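Local atomic coordinates of carboxynorspermidine decarboxylase (Campylobacter jejuni subsp. jejuni 81116, PDB entry 3N29), a protein that probably uses pyridoxal-5'-phosphate to remove the carboxyl group of carboxynorspermidine, giving norspermidine, the polyamine bound in this crystal. Residues A70-A75 / E90-C95; G83-V88 / E108-E113. All coordinates share one frame; numbering follows the deposited sequence.

Contact 1 of 2, residues A70-A75 / E90-C95; sequences AKVLLA and EYLKGC. With PLP (pyridoxal-5'-phosphate), chain C.
Val72 and Leu74 of the strand 71-75 bond to the backbone of 92-95, which comes in obliquely before pairing with it as the next parallel strand. The end-to-end directions of 71-74 and 92-95 differ by 60°. Lys93 N donates to Val72 O at 2.8 Å, nearly straight on to the carbonyl. Leu74 N donates to Gly94 O at 3.0 Å; this donor is tilted 20° from the carbonyl plane. Gly94 O also receives a CA-H...O contact from Leu73 CA. Beyond it the strands close to a CA-CA distance of 4.6 Å between Leu74 and Cys95. Gly94 N is buried and has no partner in the model.

Leu92 spreads its two methyls along the strand. CD2 meets Val72 CG1 at 3.9 Å, and CD1 lies against Leu74 N and CB. Val72 CG1 stands anti to the backbone N (chi1 -176°), which carries it to Leu92. Leu73 CD2 rests on the backbone of Gly94, 3.7 Å from its N, where there is no side chain to hold it off. Lys93 lays its CG beside Lys71 CB. The Lys71 amine reaches Glu113 and Tyr267.

Ala75 ends the strand at the cofactor, with its CB 3.3 Å from PLP C5A. The contact closes the right-handed beta-alpha-beta unit of strand 71-75, helix 85-91 and strand 94-97, at the start of the eight-stranded barrel. Strand 265-268 bonds to 71-75 as its other barrel neighbour, while Leu92 packs on Leu61 of helix 51-68.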
ATOM      1  N   ALA A  70      32.834  -0.935 -13.174  1.00 28.39           N
ATOM      2  CA  ALA A  70      31.780  -1.501 -12.278  1.00 27.89           C
ATOM      3  C   ALA A  70      30.712  -2.106 -13.131  1.00 28.01           C
ATOM      4  O   ALA A  70      30.452  -1.584 -14.241  1.00 28.12           O
ATOM      5  CB  ALA A  70      31.136  -0.418 -11.443  1.00 27.87           C
ATOM      6  N   LYS A  71      30.039  -3.135 -12.610  1.00 26.63           N
ATOM      7  CA  LYS A  71      28.908  -3.757 -13.310  1.00 26.43           C
ATOM      8  C   LYS A  71      27.590  -3.215 -12.687  1.00 27.18           C
ATOM      9  O   LYS A  71      27.434  -3.265 -11.475  1.00 25.62           O
ATOM     10  CB  LYS A  71      28.996  -5.250 -13.163  1.00 26.53           C
ATOM     11  CG  LYS A  71      30.101  -5.913 -14.016  1.00 26.33           C
ATOM     12  CD  LYS A  71      30.293  -7.353 -13.693  1.00 26.57           C
ATOM     13  CE  LYS A  71      29.329  -8.275 -14.354  1.00 29.71           C
ATOM     14  NZ  LYS A  71      29.284  -9.736 -13.903  1.00 30.84           N
ATOM     15  N   VAL A  72      26.690  -2.673 -13.502  1.00 26.59           N
ATOM     16  CA  VAL A  72      25.497  -2.006 -12.953  1.00 24.28           C
ATOM     17  C   VAL A  72      24.297  -2.929 -13.068  1.00 23.95           C
ATOM     18  O   VAL A  72      24.040  -3.569 -14.134  1.00 22.91           O
ATOM     19  CB  VAL A  72      25.299  -0.616 -13.595  1.00 25.72           C
ATOM     20  CG1 VAL A  72      24.113   0.189 -12.990  1.00 23.55           C
ATOM     21  CG2 VAL A  72      26.495   0.154 -13.502  1.00 23.72           C
ATOM     22  N   LEU A  73      23.544  -3.056 -11.978  1.00 21.34           N
ATOM     23  CA  LEU A  73      22.355  -3.878 -11.909  1.00 22.13           C
ATOM     24  C   LEU A  73      21.105  -3.030 -11.623  1.00 22.89           C
ATOM     25  O   LEU A  73      21.214  -1.990 -10.987  1.00 23.43           O
ATOM     26  CB  LEU A  73      22.462  -4.937 -10.794  1.00 22.38           C
ATOM     27  CG  LEU A  73      23.744  -5.811 -10.764  1.00 24.16           C
ATOM     28  CD1 LEU A  73      23.907  -6.569  -9.448  1.00 21.17           C
ATOM     29  CD2 LEU A  73      23.730  -6.827 -11.873  1.00 23.51           C
ATOM     30  N   LEU A  74      19.952  -3.486 -12.113  1.00 20.45           N
ATOM     31  CA  LEU A  74      18.668  -2.830 -11.789  1.00 22.19           C
ATOM     32  C   LEU A  74      18.213  -3.466 -10.469  1.00 20.93           C
ATOM     33  O   LEU A  74      17.954  -4.666 -10.415  1.00 22.41           O
ATOM     34  CB  LEU A  74      17.621  -3.116 -12.858  1.00 20.53           C
ATOM     35  CG  LEU A  74      16.101  -2.877 -12.508  1.00 22.73           C
ATOM     36  CD1 LEU A  74      15.966  -1.429 -12.131  1.00 20.72           C
ATOM     37  CD2 LEU A  74      15.186  -3.366 -13.719  1.00 19.28           C
ATOM     38  N   ALA A  75      18.018  -2.646  -9.441  1.00 22.05           N
ATOM     39  CA  ALA A  75      17.338  -3.121  -8.199  1.00 22.99           C
ATOM     40  C   ALA A  75      15.793  -3.112  -8.406  1.00 20.94           C
ATOM     41  O   ALA A  75      15.199  -2.068  -8.491  1.00 20.02           O
ATOM     42  CB  ALA A  75      17.701  -2.170  -6.994  1.00 22.44           C
ATOM     43  N   GLU A  90      19.599  -3.994 -22.343  1.00 15.11           N
ATOM     44  CA  GLU A  90      20.499  -3.573 -23.420  1.00 14.94           C
ATOM     45  C   GLU A  90      21.644  -2.850 -22.810  1.00 14.55           C
ATOM     46  O   GLU A  90      22.754  -2.783 -23.380  1.00 12.44           O
ATOM     47  CB  GLU A  90      19.776  -2.603 -24.366  1.00 15.39           C
ATOM     48  CG  GLU A  90      18.739  -3.248 -25.213  1.00 14.79           C
ATOM     49  CD  GLU A  90      18.154  -2.289 -26.210  1.00 17.73           C
ATOM     50  OE1 GLU A  90      18.885  -1.358 -26.683  1.00 18.41           O
ATOM     51  OE2 GLU A  90      16.970  -2.435 -26.524  1.00 19.22           O
ATOM     52  N   TYR A  91      21.383  -2.288 -21.641  1.00 12.91           N
ATOM     53  CA  TYR A  91      22.346  -1.452 -21.005  1.00 12.08           C
ATOM     54  C   TYR A  91      22.976  -1.990 -19.731  1.00 13.52           C
ATOM     55  O   TYR A  91      24.132  -1.798 -19.543  1.00 13.23           O
ATOM     56  CB  TYR A  91      21.716  -0.109 -20.710  1.00 11.21           C
ATOM     57  CG  TYR A  91      21.113   0.637 -21.838  1.00  9.76           C
ATOM     58  CD1 TYR A  91      21.838   1.601 -22.536  1.00 12.47           C
ATOM     59  CD2 TYR A  91      19.775   0.465 -22.178  1.00 11.74           C
ATOM     60  CE1 TYR A  91      21.272   2.303 -23.578  1.00 14.54           C
ATOM     61  CE2 TYR A  91      19.211   1.148 -23.213  1.00  9.57           C
ATOM     62  CZ  TYR A  91      19.935   2.072 -23.899  1.00 12.77           C
ATOM     63  OH  TYR A  91      19.380   2.774 -24.923  1.00 12.62           O
ATOM     64  N   LEU A  92      22.220  -2.645 -18.864  1.00 13.83           N
ATOM     65  CA  LEU A  92      22.691  -3.049 -17.538  1.00 12.52           C
ATOM     66  C   LEU A  92      23.038  -4.545 -17.566  1.00 12.59           C
ATOM     67  O   LEU A  92      22.718  -5.236 -18.506  1.00 12.52           O
ATOM     68  CB  LEU A  92      21.583  -2.745 -16.504  1.00 12.79           C
ATOM     69  CG  LEU A  92      21.104  -1.331 -16.401  1.00 12.78           C
ATOM     70  CD1 LEU A  92      20.207  -1.202 -15.070  1.00 10.22           C
ATOM     71  CD2 LEU A  92      22.271  -0.396 -16.386  1.00 13.49           C
ATOM     72  N   LYS A  93      23.702  -5.037 -16.546  1.00 11.62           N
ATOM     73  CA  LYS A  93      24.145  -6.418 -16.550  1.00 13.00           C
ATOM     74  C   LYS A  93      23.186  -7.393 -15.965  1.00 12.74           C
ATOM     75  O   LYS A  93      23.419  -8.607 -16.029  1.00 12.54           O
ATOM     76  CB  LYS A  93      25.390  -6.504 -15.705  1.00 14.72           C
ATOM     77  CG  LYS A  93      26.525  -5.651 -16.249  1.00 16.57           C
ATOM     78  CD  LYS A  93      26.980  -6.193 -17.585  1.00 21.47           C
ATOM     79  CE  LYS A  93      28.201  -5.455 -18.090  1.00 25.35           C
ATOM     80  NZ  LYS A  93      28.605  -5.960 -19.482  1.00 26.06           N
ATOM     81  N   GLY A  94      22.194  -6.914 -15.228  1.00 10.64           N
ATOM     82  CA  GLY A  94      21.301  -7.879 -14.644  1.00 11.73           C
ATOM     83  C   GLY A  94      20.454  -7.166 -13.604  1.00 11.76           C
ATOM     84  O   GLY A  94      20.300  -5.941 -13.718  1.00 10.63           O
ATOM     85  N   CYS A  95      19.845  -7.961 -12.711  1.00 12.25           N
ATOM     86  CA  CYS A  95      18.928  -7.448 -11.664  1.00 12.44           C
ATOM     87  C   CYS A  95      19.365  -7.877 -10.267  1.00 12.86           C
ATOM     88  O   CYS A  95      19.912  -8.993 -10.055  1.00 12.78           O
ATOM     89  CB  CYS A  95      17.574  -8.060 -11.847  1.00 13.38           C
ATOM     90  SG  CYS A  95      16.762  -7.504 -13.321  1.00 17.01           S
TER
HETATM   91  N1  PLP C1001      20.019  -2.722  -3.059  1.00 27.08           N
HETATM   92  C2  PLP C1001      19.369  -3.013  -1.892  1.00 29.00           C
HETATM   93  C2A PLP C1001      19.880  -4.117  -1.001  1.00 29.00           C
HETATM   94  C3  PLP C1001      18.182  -2.281  -1.578  1.00 31.73           C
HETATM   95  O3  PLP C1001      17.490  -2.569  -0.400  1.00 32.97           O
HETATM   96  C4  PLP C1001      17.706  -1.277  -2.443  1.00 31.03           C
HETATM   97  C4A PLP C1001      16.415  -0.542  -2.107  1.00 32.06           C
HETATM   98  C5  PLP C1001      18.427  -0.965  -3.606  1.00 27.80           C
HETATM   99  C6  PLP C1001      19.588  -1.718  -3.881  1.00 24.71           C
HETATM  100  C5A PLP C1001      17.973   0.110  -4.564  1.00 25.19           C
HETATM  101  O4P PLP C1001      17.788   1.343  -3.915  1.00 19.83           O
HETATM  102  P   PLP C1001      17.406   2.656  -4.700  1.00 24.37           P
HETATM  103  O1P PLP C1001      16.155   2.334  -5.495  1.00 21.88           O
HETATM  104  O2P PLP C1001      18.575   2.986  -5.659  1.00 23.11           O
HETATM  105  O3P PLP C1001      17.282   3.745  -3.734  1.00 21.52           O

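Contact 2 of 2, residues G83-V88 / E108-E113; sequences GAMKIV and EYMDKE
Apolar packing carries this contact, with Met85 and Val88 of helix 85-91 facing Tyr109 at the end of helix 100-109 and Met110 just after it. No hydrogen bond joins the two segments. Met85 CB lies 3.7 Å from Tyr109 CB, and Met85 CG is almost as near to the same atom. The two side chains cross at about a right angle; Met85 touches the tyrosine at CB, and the ring leads away. Met110 works from its far end. Its chain is extended as far as SD, with CG anti to the backbone N (chi1 -170°), and bends only at chi3. This brings CE to 3.8 Å from Val88 CG1. Met85 CE is a looser neighbour of Met110 CB, at 4.3 Å.

Methyl and methylene groups also rest on backbone oxygens. Met110 CE sits 3.7 Å from Met85 O, and Met85 CB lies as close to Tyr109 O.

Polar ends find partners outside both segments. Tyr109 OH is hydrogen-bonded to Arg407, and Lys112 NZ to Gly89 O and Leu92 O. Asp111, with positive phi, is the first residue to leave the helical conformation, and the chain then turns into strand 113-118.

The contact joins two successive outer helices of the barrel. Met85 and Met110 both reach inward to Cys95 of strand 94-97, while Tyr109 packs on Tyr411 of the second subunit.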
ATOM      1  N   GLY A  83       7.290  -4.126 -19.208  1.00 13.05           N
ATOM      2  CA  GLY A  83       7.458  -3.700 -20.585  1.00 14.62           C
ATOM      3  C   GLY A  83       8.760  -3.066 -20.947  1.00 15.04           C
ATOM      4  O   GLY A  83       9.020  -2.804 -22.121  1.00 16.25           O
ATOM      5  N   ALA A  84       9.585  -2.799 -19.956  1.00 14.50           N
ATOM      6  CA  ALA A  84      10.832  -2.069 -20.150  1.00 16.08           C
ATOM      7  C   ALA A  84      12.033  -2.941 -19.815  1.00 14.70           C
ATOM      8  O   ALA A  84      13.146  -2.499 -19.932  1.00 12.99           O
ATOM      9  CB  ALA A  84      10.843  -0.891 -19.226  1.00 16.46           C
ATOM     10  N   MET A  85      11.806  -4.160 -19.307  1.00 14.03           N
ATOM     11  CA  MET A  85      12.927  -4.973 -18.846  1.00 13.17           C
ATOM     12  C   MET A  85      13.906  -5.300 -20.003  1.00 13.39           C
ATOM     13  O   MET A  85      15.095  -5.262 -19.823  1.00 12.99           O
ATOM     14  CB  MET A  85      12.435  -6.198 -18.141  1.00 13.07           C
ATOM     15  CG  MET A  85      11.696  -5.885 -16.782  1.00 13.32           C
ATOM     16  SD  MET A  85      12.807  -5.205 -15.495  1.00  5.99           S
ATOM     17  CE  MET A  85      13.360  -6.740 -15.081  1.00 17.21           C
ATOM     18  N   LYS A  86      13.412  -5.577 -21.210  1.00 13.32           N
ATOM     19  CA  LYS A  86      14.342  -5.914 -22.275  1.00 14.28           C
ATOM     20  C   LYS A  86      15.178  -4.681 -22.672  1.00 14.69           C
ATOM     21  O   LYS A  86      16.416  -4.798 -22.960  1.00 14.39           O
ATOM     22  CB  LYS A  86      13.610  -6.512 -23.464  1.00 14.65           C
ATOM     23  CG  LYS A  86      14.583  -6.920 -24.553  1.00 20.57           C
ATOM     24  CD  LYS A  86      13.942  -7.577 -25.747  1.00 24.49           C
ATOM     25  CE  LYS A  86      15.098  -8.017 -26.694  1.00 27.26           C
ATOM     26  NZ  LYS A  86      14.656  -9.076 -27.600  1.00 29.58           N
ATOM     27  N   ILE A  87      14.535  -3.504 -22.646  1.00 14.22           N
ATOM     28  CA  ILE A  87      15.235  -2.258 -22.924  1.00 14.24           C
ATOM     29  C   ILE A  87      16.330  -2.033 -21.890  1.00 14.26           C
ATOM     30  O   ILE A  87      17.504  -1.792 -22.206  1.00 12.96           O
ATOM     31  CB  ILE A  87      14.289  -1.061 -22.923  1.00 14.20           C
ATOM     32  CG1 ILE A  87      13.395  -1.097 -24.153  1.00 15.78           C
ATOM     33  CG2 ILE A  87      15.064   0.264 -22.913  1.00 12.76           C
ATOM     34  CD1 ILE A  87      12.170  -0.232 -23.972  1.00 15.27           C
ATOM     35  N   VAL A  88      15.959  -2.151 -20.632  1.00 12.75           N
ATOM     36  CA  VAL A  88      16.981  -1.979 -19.580  1.00 12.14           C
ATOM     37  C   VAL A  88      18.152  -2.994 -19.779  1.00 12.61           C
ATOM     38  O   VAL A  88      19.353  -2.696 -19.601  1.00 12.80           O
ATOM     39  CB  VAL A  88      16.373  -2.076 -18.210  1.00 10.18           C
ATOM     40  CG1 VAL A  88      17.522  -2.099 -17.159  1.00  9.78           C
ATOM     41  CG2 VAL A  88      15.396  -0.869 -17.937  1.00  9.53           C
ATOM     42  N   GLU A 108      12.486 -14.270 -15.969  1.00  9.58           N
ATOM     43  CA  GLU A 108      11.545 -14.240 -17.044  1.00 10.22           C
ATOM     44  C   GLU A 108      11.659 -13.067 -17.988  1.00 10.50           C
ATOM     45  O   GLU A 108      11.687 -13.253 -19.164  1.00  9.30           O
ATOM     46  CB  GLU A 108      10.123 -14.299 -16.490  1.00 10.07           C
ATOM     47  CG  GLU A 108       9.079 -13.897 -17.451  1.00 12.90           C
ATOM     48  CD  GLU A 108       7.680 -14.286 -17.052  1.00 15.59           C
ATOM     49  OE1 GLU A 108       7.425 -14.506 -15.895  1.00 15.82           O
ATOM     50  OE2 GLU A 108       6.820 -14.365 -17.918  1.00 15.45           O
ATOM     51  N   TYR A 109      11.579 -11.867 -17.469  1.00  8.48           N
ATOM     52  CA  TYR A 109      11.785 -10.640 -18.175  1.00  9.97           C
ATOM     53  C   TYR A 109      13.074 -10.120 -18.770  1.00 11.01           C
ATOM     54  O   TYR A 109      13.044  -9.465 -19.735  1.00 12.61           O
ATOM     55  CB  TYR A 109      10.877  -9.531 -17.620  1.00 10.55           C
ATOM     56  CG  TYR A 109       9.435  -9.959 -17.488  1.00  8.50           C
ATOM     57  CD1 TYR A 109       8.548  -9.781 -18.496  1.00 10.78           C
ATOM     58  CD2 TYR A 109       8.988 -10.552 -16.357  1.00 11.77           C
ATOM     59  CE1 TYR A 109       7.281 -10.162 -18.367  1.00 11.66           C
ATOM     60  CE2 TYR A 109       7.709 -10.932 -16.211  1.00 11.04           C
ATOM     61  CZ  TYR A 109       6.847 -10.738 -17.218  1.00 12.38           C
ATOM     62  OH  TYR A 109       5.576 -11.121 -17.070  1.00 13.28           O
ATOM     63  N   MET A 110      14.165 -10.276 -18.035  1.00 12.27           N
ATOM     64  CA  MET A 110      15.500  -9.895 -18.463  1.00 12.50           C
ATOM     65  C   MET A 110      16.462 -11.003 -18.908  1.00 14.04           C
ATOM     66  O   MET A 110      17.178 -10.857 -19.849  1.00 14.10           O
ATOM     67  CB  MET A 110      16.153  -8.944 -17.443  1.00 11.86           C
ATOM     68  CG  MET A 110      17.482  -8.247 -17.860  1.00 13.95           C
ATOM     69  SD  MET A 110      18.335  -7.134 -16.775  1.00  5.68           S
ATOM     70  CE  MET A 110      17.223  -5.842 -16.829  1.00 17.94           C
ATOM     71  N   ASP A 111      16.473 -12.081 -18.157  1.00 13.70           N
ATOM     72  CA  ASP A 111      17.339 -13.232 -18.395  1.00 14.57           C
ATOM     73  C   ASP A 111      18.848 -12.931 -18.457  1.00 14.87           C
ATOM     74  O   ASP A 111      19.570 -13.488 -19.243  1.00 12.39           O
ATOM     75  CB  ASP A 111      16.876 -14.096 -19.563  1.00 15.36           C
ATOM     76  CG  ASP A 111      17.376 -15.533 -19.461  1.00 17.65           C
ATOM     77  OD1 ASP A 111      18.001 -15.905 -18.475  1.00 15.17           O
ATOM     78  OD2 ASP A 111      17.124 -16.292 -20.379  1.00 18.75           O
ATOM     79  N   LYS A 112      19.295 -12.051 -17.606  1.00 30.00           N
ATOM     80  CA  LYS A 112      20.677 -11.679 -17.465  1.00 30.00           C
ATOM     81  C   LYS A 112      21.144 -12.060 -16.057  1.00 30.00           C
ATOM     82  O   LYS A 112      20.640 -12.982 -15.529  1.00 30.00           O
ATOM     83  CB  LYS A 112      20.985 -10.287 -17.949  1.00 20.00           C
ATOM     84  CG  LYS A 112      20.664 -10.092 -19.429  1.00 20.00           C
ATOM     85  CD  LYS A 112      21.033  -8.769 -19.971  1.00 20.00           C
ATOM     86  CE  LYS A 112      22.433  -8.432 -19.754  1.00 20.00           C
ATOM     87  NZ  LYS A 112      22.912  -7.387 -20.647  1.00 20.00           N
ATOM     88  N   GLU A 113      22.175 -11.444 -15.525  1.00 11.24           N
ATOM     89  CA  GLU A 113      22.655 -11.816 -14.196  1.00 10.75           C
ATOM     90  C   GLU A 113      21.588 -11.567 -13.114  1.00 10.51           C
ATOM     91  O   GLU A 113      20.809 -10.683 -13.210  1.00 10.74           O
ATOM     92  CB  GLU A 113      23.864 -11.007 -13.812  1.00 11.37           C
ATOM     93  CG  GLU A 113      25.048 -11.200 -14.676  1.00 14.11           C
ATOM     94  CD  GLU A 113      26.352 -10.750 -14.050  1.00 17.56           C
ATOM     95  OE1 GLU A 113      27.377 -10.961 -14.658  1.00 17.18           O
ATOM     96  OE2 GLU A 113      26.371 -10.154 -12.988  1.00 15.66           O
TER

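Contacts 1 and 2 are neighbouring layers of one barrel wall, with centres 10 Å apart. Helix 85-91 serves both, and their segments alternate along the chain. The layers meet where Leu74 CD2 lies 3.5 Å from Met85 SD. At the strand level, Cys95 N probably bonds to Glu113 O at 2.9 Å, continuing the sheet from 94-97 to 113-118. The Lys71-Glu113 pair also ties the two contacts, although its modelled N-O distance is shorter than expected. Only contact 1 reaches the cofactor, through Ala75 of the pyridoxal-5'-phosphate pocket. Contact 2 stands farther out, with the Val88 side chain about 13 Å from a bound cofactor, and extends toward the second subunit.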